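Local structure of Hpy188I (Helicobacter pylori, 3OQG) at residues Lys146-Ser151 with Ser155-Asn160; Leu56-Ile61 with Lys93-Tyr98; Lys33-Glu36 with Tyr40-Leu43. The protein is a metal-dependent GIY-YIG restriction endonuclease that binds its DNA recognition sequence as a dimer and cleaves it. All coordinates share one frame; numbering follows the deposited sequence.

Contact 1 of 3, residues Lys146-Ser151 with Ser155-Asn160; sequences KTYQDS and SKRAEN. With NA (sodium ion), chain E; nucleotides of chain C.
The aliphatic part of R157 lies over one face of the Y148 ring, and the edge of its guanidinium is turned to D150. F152 makes a cation-pi contact with R157, and N160 OD1 lies at another edge, weakly bonded to R157 NH1. This joins the β-hairpin of strands 140-143 and 146-149 to the helix 154-170 that follows it. R157 CG sits 4.0 Å above the Y148 plane toward the rim, a CH-pi contact, and the guanidinium is nearly parallel to the ring, at 16°. CG is anti to the backbone N (chi1 176°), and bends at chi2 and chi3 curl the chain so that NE and NH2 face D150. The grip is side-on: R157 NE, at 3.0 Å, and R157 NH2, at 3.1 Å, both donate to D150 OD2 from the same face of a carboxylate turned 57° from the guanidinium. The other oxygen, OD1, is held by the Y141 hydroxyl and the F152 backbone N, which fixes the carboxylate. Elsewhere on the helix, K156 NZ bonds OP1 of DA8 in chain C at 2.8 Å. E159 OE2 binds a sodium ion that DNA phosphates also bind, while E159 OE1 accepts a hydrogen bond from water 1 at 2.9 Å.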
loop_
_atom_site.group_PDB
_atom_site.type_symbol
_atom_site.label_atom_id
_atom_site.label_comp_id
_atom_site.label_asym_id
_atom_site.label_seq_id
_atom_site.Cartn_x
_atom_site.Cartn_y
_atom_site.Cartn_z
ATOM N N LYS A 146 22.923 -2.137 11.718
ATOM C CA LYS A 146 22.862 -0.704 11.468
ATOM C C LYS A 146 21.581 -0.138 12.071
ATOM O O LYS A 146 20.555 -0.823 12.116
ATOM C CB LYS A 146 22.951 -0.400 9.970
ATOM C CG LYS A 146 22.745 1.075 9.643
ATOM C CD LYS A 146 23.248 1.465 8.263
ATOM C CE LYS A 146 22.776 2.872 7.902
ATOM N NZ LYS A 146 22.842 3.151 6.437
ATOM N N THR A 147 21.646 1.112 12.524
ATOM C CA THR A 147 20.525 1.756 13.207
ATOM C C THR A 147 19.781 2.722 12.283
ATOM O O THR A 147 20.390 3.432 11.478
ATOM C CB THR A 147 20.996 2.498 14.471
ATOM O OG1 THR A 147 21.668 1.577 15.341
ATOM C CG2 THR A 147 19.815 3.123 15.213
ATOM N N TYR A 148 18.459 2.733 12.422
ATOM C CA TYR A 148 17.576 3.547 11.591
ATOM C C TYR A 148 16.599 4.291 12.480
ATOM O O TYR A 148 16.244 3.820 13.555
ATOM C CB TYR A 148 16.794 2.653 10.621
ATOM C CG TYR A 148 17.684 1.935 9.643
ATOM C CD1 TYR A 148 17.966 2.488 8.395
ATOM C CD2 TYR A 148 18.266 0.717 9.974
ATOM C CE1 TYR A 148 18.801 1.841 7.501
ATOM C CE2 TYR A 148 19.099 0.065 9.089
ATOM C CZ TYR A 148 19.362 0.632 7.853
ATOM O OH TYR A 148 20.191 -0.013 6.974
ATOM N N GLN A 149 16.175 5.461 12.030
ATOM C CA GLN A 149 15.048 6.142 12.639
ATOM C C GLN A 149 14.322 6.828 11.508
ATOM O O GLN A 149 14.788 7.828 10.981
ATOM C CB GLN A 149 15.500 7.158 13.687
ATOM C CG GLN A 149 14.343 7.818 14.440
ATOM C CD GLN A 149 14.819 8.867 15.417
ATOM O OE1 GLN A 149 15.738 9.637 15.115
ATOM N NE2 GLN A 149 14.215 8.895 16.605
ATOM N N ASP A 150 13.206 6.255 11.095
ATOM C CA ASP A 150 12.473 6.816 9.966
ATOM C C ASP A 150 11.006 6.434 10.039
ATOM O O ASP A 150 10.550 5.882 11.054
ATOM C CB ASP A 150 13.137 6.382 8.651
ATOM C CG ASP A 150 13.221 4.881 8.506
ATOM O OD1 ASP A 150 12.345 4.177 9.042
ATOM O OD2 ASP A 150 14.186 4.418 7.870
ATOM N N SER A 151 10.286 6.695 8.947
ATOM C CA SER A 151 8.847 6.510 8.901
ATOM C C SER A 151 8.459 5.110 8.461
ATOM O O SER A 151 7.287 4.772 8.500
ATOM C CB SER A 151 8.251 7.494 7.916
ATOM O OG SER A 151 8.845 7.321 6.643
ATOM N N SER A 155 9.915 -4.085 8.153
ATOM C CA SER A 155 9.908 -4.998 7.016
ATOM C C SER A 155 10.145 -4.251 5.699
ATOM O O SER A 155 10.866 -4.756 4.840
ATOM C CB SER A 155 8.648 -5.859 6.956
ATOM O OG SER A 155 7.476 -5.129 6.650
ATOM N N LYS A 156 9.550 -3.065 5.546
ATOM C CA LYS A 156 9.809 -2.241 4.353
ATOM C C LYS A 156 11.252 -1.749 4.292
ATOM O O LYS A 156 11.881 -1.824 3.232
ATOM C CB LYS A 156 8.836 -1.069 4.222
ATOM C CG LYS A 156 8.960 -0.352 2.845
ATOM C CD LYS A 156 7.795 0.567 2.542
ATOM C CE LYS A 156 8.186 1.591 1.456
ATOM N NZ LYS A 156 8.492 0.973 0.155
ATOM N N ARG A 157 11.786 -1.246 5.397
ATOM C CA ARG A 157 13.182 -0.810 5.393
ATOM C C ARG A 157 14.108 -1.985 5.077
ATOM O O ARG A 157 15.020 -1.843 4.276
ATOM C CB ARG A 157 13.566 -0.139 6.714
ATOM C CG ARG A 157 15.041 0.262 6.816
ATOM C CD ARG A 157 15.472 1.191 5.672
ATOM N NE ARG A 157 14.770 2.482 5.718
ATOM C CZ ARG A 157 14.503 3.262 4.659
ATOM N NH1 ARG A 157 14.848 2.908 3.416
ATOM N NH2 ARG A 157 13.845 4.404 4.833
ATOM N N ALA A 158 13.844 -3.147 5.676
ATOM C CA ALA A 158 14.656 -4.340 5.446
ATOM C C ALA A 158 14.646 -4.726 3.973
ATOM O O ALA A 158 15.689 -5.057 3.417
ATOM C CB ALA A 158 14.168 -5.528 6.309
ATOM N N GLU A 159 13.466 -4.676 3.352
ATOM C CA GLU A 159 13.309 -4.984 1.932
ATOM C C GLU A 159 14.124 -4.002 1.089
ATOM O O GLU A 159 14.758 -4.391 0.106
ATOM C CB GLU A 159 11.852 -4.875 1.537
ATOM C CG GLU A 159 11.567 -4.990 0.038
ATOM C CD GLU A 159 10.243 -4.380 -0.317
ATOM O OE1 GLU A 159 10.130 -3.138 -0.305
ATOM O OE2 GLU A 159 9.279 -5.126 -0.582
ATOM N N ASN A 160 14.079 -2.733 1.477
ATOM C CA ASN A 160 14.813 -1.698 0.762
ATOM C C ASN A 160 16.326 -1.900 0.819
ATOM O O ASN A 160 17.007 -1.809 -0.208
ATOM C CB ASN A 160 14.451 -0.321 1.311
ATOM C CG ASN A 160 15.242 0.769 0.658
ATOM O OD1 ASN A 160 16.177 1.290 1.246
ATOM N ND2 ASN A 160 14.922 1.062 -0.592
HETATM NA NA NA E . 7.797 -4.547 -2.247
ATOM P P DA C 8 8.066 4.414 -1.321
ATOM O OP1 DA C 8 9.159 3.510 -0.861
ATOM O OP2 DA C 8 7.997 5.802 -0.797
ATOM O "O5'" DA C 8 8.106 4.448 -2.908
ATOM C "C5'" DA C 8 7.981 3.235 -3.639
ATOM C "C4'" DA C 8 7.828 3.528 -5.108
ATOM O "O4'" DA C 8 6.658 4.332 -5.331
ATOM C "C3'" DA C 8 8.988 4.307 -5.726
ATOM O "O3'" DA C 8 9.802 3.390 -6.467
ATOM C "C2'" DA C 8 8.314 5.342 -6.618
ATOM C "C1'" DA C 8 6.838 4.974 -6.568
ATOM N N9 DA C 8 5.913 6.105 -6.627
ATOM C C8 DA C 8 5.639 7.044 -5.660
ATOM N N7 DA C 8 4.740 7.931 -6.028
ATOM C C5 DA C 8 4.408 7.551 -7.321
ATOM C C6 DA C 8 3.515 8.088 -8.264
ATOM N N6 DA C 8 2.749 9.163 -8.033
ATOM N N1 DA C 8 3.433 7.479 -9.465
ATOM C C2 DA C 8 4.198 6.400 -9.694
ATOM N N3 DA C 8 5.063 5.796 -8.886
ATOM C C4 DA C 8 5.124 6.429 -7.700
HETATM O O HOH W 1 7.482 -2.424 -1.281
HETATM O O HOH W 2 8.843 -2.821 -3.857
HETATM O O HOH W 3 8.445 -5.938 -4.067
#

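Contact 2 of 3, residues Leu56-Ile61 with Lys93-Tyr98; sequences LEINAI and KRVQSY. With nucleotides of chain C.
I58 and V95 meet tip to tip, with I58 CD1 3.8 Å from V95 CB and about as close to V95 CG1. L56, two residues earlier on the same strand face, sets its CB 4.3 Å from V95 CG1, and its CD1 touches Y98 CB. No hydrogen bond crosses between the segments. The short axes run nearly antiparallel, at 161°, 8.9 Å apart, and L119 and L122 of helix 113-125 also pack on L56. The flat guanidinium of R94 has DG6 C2' of chain C over one face and Y98 CZ over the other, with R94 NH1 3.3 Å above the centre of the Y98 ring. Polar bonds lie on the helix side facing the DNA. R94 NH2 donates to DG6 OP2 of chain C at 2.8 Å in a nearly straight bond (162°), while R94 NH1 is held by N115 OD1. S97 OG, anti to its backbone N at chi1 -175°, gives its proton to DA7 N7 of chain C at 2.7 Å, a major-groove atom, and accepts one from N115 ND2. Y98 OH, bonded to Y73 and K83, ties this helix to strands 71-77 and 80-87, consistent with the sheet-and-helix core of the GIY-YIG nuclease fold.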
loop_
_atom_site.group_PDB
_atom_site.type_symbol
_atom_site.label_atom_id
_atom_site.label_comp_id
_atom_site.label_asym_id
_atom_site.label_seq_id
_atom_site.Cartn_x
_atom_site.Cartn_y
_atom_site.Cartn_z
ATOM N N LEU A 56 -5.167 18.093 -7.857
ATOM C CA LEU A 56 -5.101 18.939 -6.685
ATOM C C LEU A 56 -3.764 19.661 -6.562
ATOM O O LEU A 56 -2.698 19.053 -6.655
ATOM C CB LEU A 56 -5.265 18.095 -5.445
ATOM C CG LEU A 56 -6.532 17.241 -5.400
ATOM C CD1 LEU A 56 -6.410 16.113 -4.374
ATOM C CD2 LEU A 56 -7.726 18.121 -5.142
ATOM N N GLU A 57 -3.833 20.964 -6.330
ATOM C CA GLU A 57 -2.639 21.775 -6.078
ATOM C C GLU A 57 -2.481 21.920 -4.579
ATOM O O GLU A 57 -3.423 21.680 -3.846
ATOM C CB GLU A 57 -2.787 23.143 -6.715
ATOM C CG GLU A 57 -2.944 23.080 -8.224
ATOM C CD GLU A 57 -3.450 24.358 -8.843
ATOM O OE1 GLU A 57 -3.936 25.259 -8.123
ATOM O OE2 GLU A 57 -3.404 24.437 -10.077
ATOM N N ILE A 58 -1.290 22.305 -4.119
ATOM C CA ILE A 58 -1.030 22.417 -2.670
ATOM C C ILE A 58 -0.655 23.844 -2.294
ATOM O O ILE A 58 0.240 24.461 -2.927
ATOM C CB ILE A 58 0.114 21.478 -2.194
ATOM C CG1 ILE A 58 -0.253 20.005 -2.405
ATOM C CG2 ILE A 58 0.504 21.727 -0.709
ATOM C CD1 ILE A 58 0.943 19.077 -2.326
ATOM N N ASN A 59 -1.333 24.356 -1.271
ATOM C CA ASN A 59 -0.955 25.602 -0.609
ATOM C C ASN A 59 -0.231 25.194 0.663
ATOM O O ASN A 59 -0.869 24.750 1.596
ATOM C CB ASN A 59 -2.179 26.430 -0.226
ATOM C CG ASN A 59 -1.844 27.594 0.706
ATOM O OD1 ASN A 59 -0.824 28.250 0.527
ATOM N ND2 ASN A 59 -2.725 27.887 1.661
ATOM N N ALA A 60 1.096 25.326 0.680
ATOM C CA ALA A 60 1.894 24.969 1.853
ATOM C C ALA A 60 1.623 25.942 2.996
ATOM O O ALA A 60 1.667 27.153 2.800
ATOM C CB ALA A 60 3.400 24.978 1.512
ATOM N N ILE A 61 1.390 25.419 4.191
ATOM C CA ILE A 61 1.105 26.272 5.348
ATOM C C ILE A 61 2.179 26.114 6.417
ATOM O O ILE A 61 2.871 27.086 6.739
ATOM C CB ILE A 61 -0.339 26.051 5.901
ATOM C CG1 ILE A 61 -1.374 26.512 4.870
ATOM C CG2 ILE A 61 -0.543 26.833 7.199
ATOM C CD1 ILE A 61 -2.820 26.195 5.256
ATOM N N LYS A 93 4.066 13.991 -1.578
ATOM C CA LYS A 93 4.040 12.710 -2.293
ATOM C C LYS A 93 2.669 12.019 -2.182
ATOM O O LYS A 93 2.169 11.413 -3.153
ATOM C CB LYS A 93 5.178 11.798 -1.818
ATOM C CG LYS A 93 6.565 12.277 -2.249
ATOM C CD LYS A 93 7.567 11.171 -1.998
ATOM C CE LYS A 93 8.976 11.623 -2.137
ATOM N NZ LYS A 93 9.888 10.470 -1.838
ATOM N N ARG A 94 2.047 12.094 -1.008
ATOM C CA ARG A 94 0.722 11.516 -0.851
ATOM C C ARG A 94 -0.282 12.220 -1.759
ATOM O O ARG A 94 -1.149 11.579 -2.340
ATOM C CB ARG A 94 0.239 11.532 0.610
ATOM C CG ARG A 94 -1.147 10.878 0.813
ATOM C CD ARG A 94 -1.122 9.380 0.462
ATOM N NE ARG A 94 -2.411 8.681 0.461
ATOM C CZ ARG A 94 -3.173 8.482 -0.615
ATOM N NH1 ARG A 94 -2.829 8.962 -1.779
ATOM N NH2 ARG A 94 -4.285 7.755 -0.518
ATOM N N VAL A 95 -0.190 13.547 -1.858
ATOM C CA VAL A 95 -1.046 14.287 -2.794
ATOM C C VAL A 95 -0.761 13.904 -4.256
ATOM O O VAL A 95 -1.690 13.741 -5.028
ATOM C CB VAL A 95 -0.935 15.800 -2.560
ATOM C CG1 VAL A 95 -1.709 16.586 -3.671
ATOM C CG2 VAL A 95 -1.449 16.117 -1.160
ATOM N N GLN A 96 0.515 13.804 -4.626
ATOM C CA GLN A 96 0.976 13.250 -5.918
ATOM C C GLN A 96 0.229 11.936 -6.204
ATOM O O GLN A 96 -0.382 11.740 -7.263
ATOM C CB GLN A 96 2.487 13.033 -5.762
ATOM C CG GLN A 96 3.288 12.744 -6.981
ATOM C CD GLN A 96 4.777 12.842 -6.577
ATOM O OE1 GLN A 96 5.515 11.872 -6.659
ATOM N NE2 GLN A 96 5.172 14.015 -6.017
ATOM N N SER A 97 0.224 11.060 -5.215
ATOM C CA SER A 97 -0.508 9.787 -5.309
ATOM C C SER A 97 -2.018 10.013 -5.533
ATOM O O SER A 97 -2.611 9.435 -6.451
ATOM C CB SER A 97 -0.226 8.934 -4.064
ATOM O OG SER A 97 -0.834 7.642 -4.179
ATOM N N TYR A 98 -2.668 10.852 -4.733
ATOM C CA TYR A 98 -4.088 11.208 -5.011
ATOM C C TYR A 98 -4.301 11.700 -6.430
ATOM O O TYR A 98 -5.312 11.376 -7.074
ATOM C CB TYR A 98 -4.599 12.260 -4.031
ATOM C CG TYR A 98 -4.968 11.690 -2.686
ATOM C CD1 TYR A 98 -5.963 10.730 -2.567
ATOM C CD2 TYR A 98 -4.344 12.131 -1.524
ATOM C CE1 TYR A 98 -6.328 10.234 -1.348
ATOM C CE2 TYR A 98 -4.705 11.630 -0.287
ATOM C CZ TYR A 98 -5.677 10.669 -0.199
ATOM O OH TYR A 98 -6.048 10.158 1.035
ATOM P P DG C 6 -4.753 5.904 2.794
ATOM O OP1 DG C 6 -4.676 6.551 4.120
ATOM O OP2 DG C 6 -5.528 6.542 1.698
ATOM O "O5'" DG C 6 -3.271 5.619 2.290
ATOM C "C5'" DG C 6 -2.532 4.547 2.869
ATOM C "C4'" DG C 6 -1.378 4.154 1.980
ATOM O "O4'" DG C 6 -1.851 3.624 0.718
ATOM C "C3'" DG C 6 -0.427 5.301 1.630
ATOM O "O3'" DG C 6 0.913 4.882 1.877
ATOM C "C2'" DG C 6 -0.648 5.511 0.143
ATOM C "C1'" DG C 6 -0.973 4.098 -0.283
ATOM N N9 DG C 6 -1.619 3.973 -1.586
ATOM C C8 DG C 6 -2.830 4.488 -1.992
ATOM N N7 DG C 6 -3.089 4.252 -3.251
ATOM C C5 DG C 6 -1.993 3.520 -3.699
ATOM C C6 DG C 6 -1.694 2.994 -4.986
ATOM O O6 DG C 6 -2.357 3.078 -6.033
ATOM N N1 DG C 6 -0.470 2.319 -4.987
ATOM C C2 DG C 6 0.358 2.185 -3.901
ATOM N N2 DG C 6 1.509 1.518 -4.096
ATOM N N3 DG C 6 0.089 2.670 -2.705
ATOM C C4 DG C 6 -1.089 3.325 -2.678
ATOM P P DA C 7 2.126 5.884 1.610
ATOM O OP1 DA C 7 2.958 5.890 2.832
ATOM O OP2 DA C 7 1.608 7.168 1.066
ATOM O "O5'" DA C 7 2.948 5.167 0.450
ATOM C "C5'" DA C 7 3.416 3.832 0.634
ATOM C "C4'" DA C 7 4.343 3.428 -0.489
ATOM O "O4'" DA C 7 3.599 3.280 -1.721
ATOM C "C3'" DA C 7 5.487 4.392 -0.789
ATOM O "O3'" DA C 7 6.694 3.650 -0.999
ATOM C "C2'" DA C 7 5.041 5.103 -2.054
ATOM C "C1'" DA C 7 4.152 4.085 -2.747
ATOM N N9 DA C 7 3.040 4.689 -3.483
ATOM C C8 DA C 7 2.010 5.438 -2.960
ATOM N N7 DA C 7 1.157 5.866 -3.856
ATOM C C5 DA C 7 1.650 5.365 -5.054
ATOM C C6 DA C 7 1.203 5.477 -6.383
ATOM N N6 DA C 7 0.107 6.156 -6.747
ATOM N N1 DA C 7 1.929 4.862 -7.340
ATOM C C2 DA C 7 3.030 4.182 -6.975
ATOM N N3 DA C 7 3.550 4.009 -5.768
ATOM C C4 DA C 7 2.808 4.634 -4.837
ATOM P P DC C 9 11.160 3.897 -7.161
ATOM O OP1 DC C 9 11.938 2.685 -7.532
ATOM O OP2 DC C 9 11.783 4.923 -6.288
ATOM O "O5'" DC C 9 10.658 4.595 -8.501
ATOM C "C5'" DC C 9 9.913 3.866 -9.475
ATOM C "C4'" DC C 9 9.422 4.788 -10.567
ATOM O "O4'" DC C 9 8.368 5.675 -10.120
ATOM C "C3'" DC C 9 10.485 5.684 -11.215
ATOM O "O3'" DC C 9 10.669 5.318 -12.572
ATOM C "C2'" DC C 9 9.874 7.075 -11.178
ATOM C "C1'" DC C 9 8.398 6.778 -11.004
ATOM N N1 DC C 9 7.630 7.888 -10.419
ATOM C C2 DC C 9 6.665 8.508 -11.206
ATOM O O2 DC C 9 6.455 8.067 -12.350
ATOM N N3 DC C 9 5.981 9.560 -10.707
ATOM C C4 DC C 9 6.232 9.989 -9.472
ATOM N N4 DC C 9 5.542 11.044 -9.031
ATOM C C5 DC C 9 7.200 9.357 -8.637
ATOM C C6 DC C 9 7.868 8.319 -9.147
#

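Contact 3 of 3, residues Lys33-Glu36 with Tyr40-Leu43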
loop_
_atom_site.group_PDB
_atom_site.type_symbol
_atom_site.label_atom_id
_atom_site.label_comp_id
_atom_site.label_asym_id
_atom_site.label_seq_id
_atom_site.Cartn_x
_atom_site.Cartn_y
_atom_site.Cartn_z
ATOM N N LYS A 33 -14.180 20.406 14.541
ATOM C CA LYS A 33 -14.151 20.966 15.909
ATOM C C LYS A 33 -14.466 19.936 17.007
ATOM O O LYS A 33 -14.054 20.098 18.166
ATOM C CB LYS A 33 -15.082 22.174 16.040
ATOM C CG LYS A 33 -16.565 21.925 15.751
ATOM C CD LYS A 33 -17.470 23.035 16.309
ATOM C CE LYS A 33 -16.916 24.446 16.073
ATOM N NZ LYS A 33 -17.716 25.520 16.797
ATOM N N ASP A 34 -15.185 18.880 16.630
ATOM C CA ASP A 34 -15.513 17.773 17.518
ATOM C C ASP A 34 -14.560 16.587 17.434
ATOM O O ASP A 34 -14.847 15.530 17.992
ATOM C CB ASP A 34 -16.933 17.289 17.214
ATOM C CG ASP A 34 -17.961 18.384 17.384
ATOM O OD1 ASP A 34 -17.793 19.230 18.293
ATOM O OD2 ASP A 34 -18.932 18.403 16.607
ATOM N N PHE A 35 -13.438 16.757 16.733
ATOM C CA PHE A 35 -12.388 15.739 16.640
ATOM C C PHE A 35 -11.616 15.683 17.953
ATOM O O PHE A 35 -11.111 16.686 18.430
ATOM C CB PHE A 35 -11.451 16.092 15.479
ATOM C CG PHE A 35 -10.389 15.066 15.181
ATOM C CD1 PHE A 35 -10.650 13.701 15.206
ATOM C CD2 PHE A 35 -9.118 15.486 14.805
ATOM C CE1 PHE A 35 -9.647 12.786 14.904
ATOM C CE2 PHE A 35 -8.118 14.579 14.493
ATOM C CZ PHE A 35 -8.381 13.232 14.542
ATOM N N GLU A 36 -11.509 14.482 18.496
ATOM C CA GLU A 36 -11.045 14.241 19.868
ATOM C C GLU A 36 -9.530 14.421 19.991
ATOM O O GLU A 36 -9.019 14.840 21.040
ATOM C CB GLU A 36 -11.462 12.831 20.317
ATOM C CG GLU A 36 -11.625 11.813 19.159
ATOM C CD GLU A 36 -12.785 12.159 18.197
ATOM O OE1 GLU A 36 -13.476 13.169 18.433
ATOM O OE2 GLU A 36 -12.996 11.446 17.210
ATOM N N TYR A 40 -3.550 17.311 19.150
ATOM C CA TYR A 40 -2.330 16.694 18.601
ATOM C C TYR A 40 -2.067 17.046 17.131
ATOM O O TYR A 40 -0.992 16.786 16.635
ATOM C CB TYR A 40 -2.407 15.170 18.678
ATOM C CG TYR A 40 -2.421 14.604 20.067
ATOM C CD1 TYR A 40 -1.236 14.206 20.688
ATOM C CD2 TYR A 40 -3.616 14.443 20.757
ATOM C CE1 TYR A 40 -1.247 13.661 21.970
ATOM C CE2 TYR A 40 -3.635 13.908 22.045
ATOM C CZ TYR A 40 -2.449 13.521 22.639
ATOM O OH TYR A 40 -2.464 12.993 23.911
ATOM N N PHE A 41 -3.070 17.600 16.455
ATOM C CA PHE A 41 -2.989 17.922 15.038
ATOM C C PHE A 41 -2.817 19.412 14.828
ATOM O O PHE A 41 -3.354 20.240 15.594
ATOM C CB PHE A 41 -4.255 17.453 14.319
ATOM C CG PHE A 41 -4.286 15.980 14.057
ATOM C CD1 PHE A 41 -4.132 15.485 12.767
ATOM C CD2 PHE A 41 -4.437 15.082 15.110
ATOM C CE1 PHE A 41 -4.135 14.122 12.521
ATOM C CE2 PHE A 41 -4.453 13.739 14.892
ATOM C CZ PHE A 41 -4.303 13.235 13.594
ATOM N N ASN A 42 -2.074 19.753 13.781
ATOM C CA ASN A 42 -1.851 21.134 13.407
ATOM C C ASN A 42 -2.087 21.273 11.892
ATOM O O ASN A 42 -1.754 20.377 11.113
ATOM C CB ASN A 42 -0.429 21.551 13.745
ATOM C CG ASN A 42 -0.087 21.340 15.210
ATOM O OD1 ASN A 42 0.747 20.491 15.546
ATOM N ND2 ASN A 42 -0.726 22.103 16.082
ATOM N N LEU A 43 -2.675 22.386 11.486
ATOM C CA LEU A 43 -2.865 22.671 10.059
ATOM C C LEU A 43 -1.539 22.582 9.305
ATOM O O LEU A 43 -0.542 23.221 9.682
ATOM C CB LEU A 43 -3.452 24.084 9.885
ATOM C CG LEU A 43 -3.814 24.511 8.471
ATOM C CD1 LEU A 43 -4.896 23.608 7.886
ATOM C CD2 LEU A 43 -4.287 25.945 8.541
#
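An edge-to-face aromatic pair, F35 with F41, bridges the loop before strand 42-50 of the antiparallel sheet. F35 comes from the chain just after the 3-10 segment at 33-34, and F41 immediately precedes the strand. The F35 ring approaches with one edge, led by CE2, which stands 3.7 Å above the plane of F41 and is displaced toward its rim, on the CD2 and CE2 side. F35 CE2 is 3.8 Å from F41 CD2, and F35 CZ follows at 4.0 Å from F41 CE2. The centroids are 5.2 Å apart and the planes stand at 66°, a T-shape tilted somewhat from the perpendicular. Both side chains leave the backbone toward each other, from CA atoms 9.8 Å apart, and F35 CG, anti to the backbone N (chi1 -175°), carries that ring the rest of the way. Around them, V74 of strand 71-77 touches both phenylalanines, V72 touches F41, and Y32 meets the F35 ring and touches F41. I162 of the second subunit packs on both rings, and Y40 makes its own edge-to-face pair with F144 of that subunit, so the loop forms part of the dimer interface. After it the backbone of N42 pairs with A133 and the chain enters the sheet. No hydrogen bond or charge pair links the two segments. Their attraction is dispersion plus the weak electrostatic pull between the slightly positive C-H edge of F35 and the electron-rich face of F41. The latter probably adds a modest preference for this tilt, and both rings are buried among valines, an isoleucine and another ring, so the hold on this loop is essentially hydrophobic.

Contacts 2 and 3 belong to one sheet: their strands, 55-60 and 42-50, are neighbours, and I61 CD1 packs 3.6 Å from L43 CD2, although the centres lie about 20 Å apart. Contact 1 stands off, about 25 Å from contact 2 and about 30 Å from contact 3 between centres. Its E159, a calcium ligand of this enzyme, hydrogen-bonds H86 of the second subunit, itself a calcium ligand. The side chains of Y98 in contact 2 and F41 in contact 3 each lie about 9 Å from that of H86, and about 7 Å and 12 Å respectively from a bound sodium ion. Contact 3 meets I162 of the second subunit, on the same helix that carries E159 there, while contacts 1 and 2 both bind DNA chain C.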